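Local coordinates for type-2Ba cytolytic delta-endotoxin (Bacillus thuringiensis serovar israelensis, PDB 2RCI), which probably kills the larvae of dipteran insects by making pores in the epithelial cell membrane of the insect midgut, at residues T28-G33 with N52-A57; A105-F110 with I172-S177. One frame throughout, in Å; residues are numbered along the deposited sequence.

Interaction 1: T28-G33 with N52-A57; sequences TNTFQG and NGLPNA
The Phe31 ring meets Leu54 obliquely: CD1 of the leucine lies 4.3 Å from CE1 of the ring. This is apolar packing in one of the two helix layers that enclose the sheet of the Cyt toxin alpha/beta fold. It joins the last turn of helix 21-31 to the loop that leaves helix 44-53 for strand 57-64. Phe31 is buried, its side chain also touching Ile50 of helix 44-53 and reaching the sheet at Leu139 and Val189. Leu54 rests on Val189 too, which gives the two side chains a common floor.

Leu54 works as a fork. While CD1 reaches the aromatic ring, CD2 goes to Thr30, and the leucine and threonine side chains run past each other in opposite directions. The helix supplies both partners from consecutive residues. Thr30 presents its methyl because CG2 stands anti to the backbone N, with OG1 at chi1 -62° turned back along the helix to hydrogen-bond the carbonyl oxygen of Arg26. The hydroxyl is thus used within its own helix, and the threonine offers carbon to the loop. The contact is modest, 95 Å² over both sides, and at its more exposed end Thr30 CG2 sits 4.1 Å from Leu54 CD2.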
loop_
_atom_site.group_PDB
_atom_site.type_symbol
_atom_site.label_atom_id
_atom_site.label_comp_id
_atom_site.label_asym_id
_atom_site.label_seq_id
_atom_site.Cartn_x
_atom_site.Cartn_y
_atom_site.Cartn_z
ATOM N N THR A 28 9.896 -9.016 0.559
ATOM C CA THR A 28 9.759 -7.679 1.135
ATOM C C THR A 28 11.108 -6.944 1.063
ATOM O O THR A 28 11.172 -5.798 0.619
ATOM C CB THR A 28 9.215 -7.793 2.576
ATOM O OG1 THR A 28 7.905 -8.377 2.520
ATOM C CG2 THR A 28 9.150 -6.416 3.278
ATOM N N ASN A 29 12.193 -7.616 1.468
ATOM C CA ASN A 29 13.541 -7.038 1.339
ATOM C C ASN A 29 13.872 -6.613 -0.093
ATOM O O ASN A 29 14.458 -5.553 -0.315
ATOM C CB ASN A 29 14.624 -8.016 1.833
ATOM C CG ASN A 29 14.739 -8.060 3.345
ATOM O OD1 ASN A 29 14.140 -7.248 4.053
ATOM N ND2 ASN A 29 15.535 -9.004 3.851
ATOM N N THR A 30 13.479 -7.445 -1.051
ATOM C CA THR A 30 13.793 -7.232 -2.467
ATOM C C THR A 30 13.139 -5.942 -2.981
ATOM O O THR A 30 13.761 -5.168 -3.709
ATOM C CB THR A 30 13.383 -8.456 -3.308
ATOM O OG1 THR A 30 14.128 -9.593 -2.861
ATOM C CG2 THR A 30 13.692 -8.244 -4.784
ATOM N N PHE A 31 11.898 -5.703 -2.560
ATOM C CA PHE A 31 11.190 -4.483 -2.947
ATOM C C PHE A 31 11.614 -3.175 -2.296
ATOM O O PHE A 31 11.222 -2.111 -2.771
ATOM C CB PHE A 31 9.675 -4.678 -2.918
ATOM C CG PHE A 31 9.191 -5.489 -4.052
ATOM C CD1 PHE A 31 8.970 -6.853 -3.902
ATOM C CD2 PHE A 31 9.040 -4.904 -5.316
ATOM C CE1 PHE A 31 8.572 -7.621 -4.999
ATOM C CE2 PHE A 31 8.648 -5.647 -6.397
ATOM C CZ PHE A 31 8.398 -7.008 -6.250
ATOM N N GLN A 32 12.426 -3.235 -1.241
ATOM C CA GLN A 32 13.103 -2.022 -0.738
ATOM C C GLN A 32 13.851 -1.292 -1.864
ATOM O O GLN A 32 13.943 -0.056 -1.866
ATOM C CB GLN A 32 14.062 -2.348 0.411
ATOM C CG GLN A 32 13.413 -3.044 1.622
ATOM C CD GLN A 32 12.323 -2.218 2.305
ATOM O OE1 GLN A 32 12.276 -0.980 2.182
ATOM N NE2 GLN A 32 11.442 -2.906 3.045
ATOM N N GLY A 33 14.343 -2.067 -2.831
ATOM C CA GLY A 33 15.061 -1.541 -4.000
ATOM C C GLY A 33 14.258 -0.597 -4.891
ATOM O O GLY A 33 14.839 0.145 -5.697
ATOM N N ASN A 52 10.334 -8.366 -12.649
ATOM C CA ASN A 52 10.877 -9.047 -13.827
ATOM C C ASN A 52 12.061 -9.948 -13.518
ATOM O O ASN A 52 12.286 -10.956 -14.219
ATOM C CB ASN A 52 11.339 -8.025 -14.897
ATOM C CG ASN A 52 11.544 -8.671 -16.274
ATOM O OD1 ASN A 52 10.678 -9.398 -16.747
ATOM N ND2 ASN A 52 12.689 -8.384 -16.921
ATOM N N GLY A 53 12.845 -9.581 -12.510
ATOM C CA GLY A 53 14.038 -10.365 -12.177
ATOM C C GLY A 53 13.766 -11.552 -11.276
ATOM O O GLY A 53 14.669 -12.379 -11.040
ATOM N N LEU A 54 12.545 -11.660 -10.754
ATOM C CA LEU A 54 12.275 -12.710 -9.770
ATOM C C LEU A 54 12.072 -14.069 -10.425
ATOM O O LEU A 54 11.361 -14.159 -11.428
ATOM C CB LEU A 54 11.057 -12.365 -8.915
ATOM C CG LEU A 54 11.177 -11.211 -7.918
ATOM C CD1 LEU A 54 9.753 -10.918 -7.427
ATOM C CD2 LEU A 54 12.101 -11.549 -6.725
ATOM N N PRO A 55 12.683 -15.134 -9.852
ATOM C CA PRO A 55 12.470 -16.469 -10.414
ATOM C C PRO A 55 11.066 -17.006 -10.145
ATOM O O PRO A 55 10.450 -16.655 -9.117
ATOM C CB PRO A 55 13.504 -17.332 -9.671
ATOM C CG PRO A 55 13.735 -16.643 -8.384
ATOM C CD PRO A 55 13.591 -15.160 -8.685
ATOM N N ASN A 56 10.563 -17.849 -11.047
ATOM C CA ASN A 56 9.287 -18.542 -10.819
ATOM C C ASN A 56 8.157 -17.568 -10.435
ATOM O O ASN A 56 7.377 -17.848 -9.534
ATOM C CB ASN A 56 9.459 -19.579 -9.701
ATOM C CG ASN A 56 10.614 -20.543 -9.967
ATOM O OD1 ASN A 56 11.597 -20.572 -9.228
ATOM N ND2 ASN A 56 10.496 -21.320 -11.037
ATOM N N ALA A 57 8.111 -16.419 -11.099
ATOM C CA ALA A 57 7.232 -15.345 -10.669
ATOM C C ALA A 57 6.464 -14.742 -11.838
ATOM O O ALA A 57 6.907 -14.836 -12.990
ATOM C CB ALA A 57 8.032 -14.277 -9.913
#

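Interaction 2: A105-F110 with I172-S177; sequences AITNTF and ITIKDS
A type I beta turn, Thr173 to Asp176, lies in the loop between helix 166-169 and strand 177-192; its Ile174, with Ile172 just before the turn, packs against Thr107 and Phe110 at the end of helix 96-110. Each isoleucine uses its CG2 methyl. Ile174 CG2 lies 3.8 Å from Thr107 CG2, methyl against methyl, the two side chains crossing at a slant; OG1 of the threonine is hydrogen-bonded to Val103 O. In Ile172, CG1 stands anti to the backbone N (chi1 -157°), which leaves CG2 between the backbone N and the carbonyl carbon, and this methyl meets Phe110 O at 3.1 Å, a tight approach. Phe110 itself turns its ring to the interior, against Met77, Ile81 and Ile160, with Thr109 CG2 3.9 Å above one face.

The turn is braced from within. Asp176 OD2 accepts a hydrogen bond from the backbone N of Thr173 at 2.8 Å, on the anti side of the carboxylate and 21° out of its plane, and a weak bond from Thr173 OG1 reaches the same oxygen. Across the turn Asp176 N bonds Thr173 O at 3.1 Å. Thr173 OG1 also accepts from Lys175 N, the bond that defines an ST turn, here nested in the beta turn.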
loop_
_atom_site.group_PDB
_atom_site.type_symbol
_atom_site.label_atom_id
_atom_site.label_comp_id
_atom_site.label_asym_id
_atom_site.label_seq_id
_atom_site.Cartn_x
_atom_site.Cartn_y
_atom_site.Cartn_z
ATOM N N ALA A 105 -5.265 -1.440 7.057
ATOM C CA ALA A 105 -4.088 -0.770 6.448
ATOM C C ALA A 105 -4.492 0.450 5.611
ATOM O O ALA A 105 -3.844 1.498 5.729
ATOM C CB ALA A 105 -3.247 -1.745 5.634
ATOM N N ILE A 106 -5.544 0.336 4.790
ATOM C CA ILE A 106 -6.046 1.505 4.030
ATOM C C ILE A 106 -6.542 2.610 4.990
ATOM O O ILE A 106 -6.257 3.792 4.788
ATOM C CB ILE A 106 -7.139 1.149 3.010
ATOM C CG1 ILE A 106 -6.673 0.108 1.978
ATOM C CG2 ILE A 106 -7.696 2.456 2.288
ATOM C CD1 ILE A 106 -7.917 -0.499 1.229
ATOM N N THR A 107 -7.261 2.226 6.047
ATOM C CA THR A 107 -7.753 3.194 7.038
ATOM C C THR A 107 -6.615 3.961 7.713
ATOM O O THR A 107 -6.687 5.189 7.872
ATOM C CB THR A 107 -8.640 2.496 8.083
ATOM O OG1 THR A 107 -9.720 1.886 7.392
ATOM C CG2 THR A 107 -9.189 3.513 9.114
ATOM N N ASN A 108 -5.551 3.243 8.081
ATOM C CA ASN A 108 -4.379 3.873 8.668
ATOM C C ASN A 108 -3.511 4.681 7.685
ATOM O O ASN A 108 -2.573 5.374 8.104
ATOM C CB ASN A 108 -3.559 2.812 9.423
ATOM C CG ASN A 108 -4.279 2.335 10.665
ATOM O OD1 ASN A 108 -5.021 3.087 11.259
ATOM N ND2 ASN A 108 -4.072 1.075 11.051
ATOM N N THR A 109 -3.877 4.666 6.409
ATOM C CA THR A 109 -3.183 5.477 5.392
ATOM C C THR A 109 -3.684 6.932 5.487
ATOM O O THR A 109 -2.951 7.865 5.182
ATOM C CB THR A 109 -3.467 4.911 3.985
ATOM O OG1 THR A 109 -2.887 3.602 3.865
ATOM C CG2 THR A 109 -2.932 5.845 2.842
ATOM N N PHE A 110 -4.928 7.090 5.960
ATOM C CA PHE A 110 -5.635 8.387 5.949
ATOM C C PHE A 110 -5.992 8.893 7.346
ATOM O O PHE A 110 -6.259 10.105 7.529
ATOM C CB PHE A 110 -6.918 8.287 5.113
ATOM C CG PHE A 110 -6.674 7.943 3.690
ATOM C CD1 PHE A 110 -6.050 8.870 2.839
ATOM C CD2 PHE A 110 -7.007 6.670 3.196
ATOM C CE1 PHE A 110 -5.824 8.580 1.506
ATOM C CE2 PHE A 110 -6.753 6.339 1.820
ATOM C CZ PHE A 110 -6.177 7.313 0.977
ATOM N N ILE A 172 -7.936 13.656 11.672
ATOM C CA ILE A 172 -9.042 13.419 10.746
ATOM C C ILE A 172 -9.581 11.979 10.912
ATOM O O ILE A 172 -8.826 11.055 11.233
ATOM C CB ILE A 172 -8.649 13.711 9.270
ATOM C CG1 ILE A 172 -9.916 14.008 8.433
ATOM C CG2 ILE A 172 -7.832 12.583 8.667
ATOM C CD1 ILE A 172 -9.608 14.622 7.007
ATOM N N THR A 173 -10.891 11.827 10.751
ATOM C CA THR A 173 -11.561 10.526 10.972
ATOM C C THR A 173 -12.204 10.011 9.695
ATOM O O THR A 173 -12.298 10.723 8.683
ATOM C CB THR A 173 -12.666 10.587 12.093
ATOM O OG1 THR A 173 -13.839 11.244 11.595
ATOM C CG2 THR A 173 -12.140 11.313 13.376
ATOM N N ILE A 174 -12.683 8.765 9.745
ATOM C CA ILE A 174 -13.295 8.167 8.564
ATOM C C ILE A 174 -14.619 8.871 8.189
ATOM O O ILE A 174 -15.072 8.770 7.071
ATOM C CB ILE A 174 -13.495 6.637 8.720
ATOM C CG1 ILE A 174 -14.387 6.324 9.927
ATOM C CG2 ILE A 174 -12.164 5.924 8.869
ATOM C CD1 ILE A 174 -14.956 4.891 9.887
ATOM N N LYS A 175 -15.216 9.598 9.134
ATOM C CA LYS A 175 -16.460 10.335 8.880
ATOM C C LYS A 175 -16.274 11.767 8.359
ATOM O O LYS A 175 -17.258 12.416 7.961
ATOM C CB LYS A 175 -17.357 10.326 10.132
ATOM C CG LYS A 175 -17.667 8.972 10.687
ATOM C CD LYS A 175 -18.540 8.124 9.747
ATOM C CE LYS A 175 -18.783 6.733 10.353
ATOM N NZ LYS A 175 -19.509 6.765 11.674
ATOM N N ASP A 176 -15.032 12.241 8.323
ATOM C CA ASP A 176 -14.730 13.575 7.832
ATOM C C ASP A 176 -14.611 13.555 6.316
ATOM O O ASP A 176 -14.376 12.496 5.725
ATOM C CB ASP A 176 -13.428 14.098 8.436
ATOM C CG ASP A 176 -13.536 14.391 9.920
ATOM O OD1 ASP A 176 -14.519 15.042 10.349
ATOM O OD2 ASP A 176 -12.619 13.985 10.658
ATOM N N SER A 177 -14.781 14.722 5.705
ATOM C CA SER A 177 -14.613 14.899 4.271
ATOM C C SER A 177 -13.554 15.970 4.026
ATOM O O SER A 177 -13.386 16.902 4.829
ATOM C CB SER A 177 -15.924 15.323 3.597
ATOM O OG SER A 177 -16.941 14.327 3.700
#

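In the fold
The two contacts lie on opposite sides of the chain's centre, their own centres 30 Å apart, and fall in the two helix layers that enclose the sheet. Both are partly buried and set a helix end against a loop leading into a strand; those strands, 57-64 and 177-192, pair antiparallel. Each reaches the sheet through a buried phenylalanine, Phe31 on Leu139 and Val189, Phe110 on Tyr134 and Ile160, so both helices rest on strand 132-142. Interaction 1 is carried by side-chain carbon alone. Interaction 2 adds a methyl against a backbone carbonyl, and its loop has a polar network of its own and backbone bonds to Val74 and Ser75.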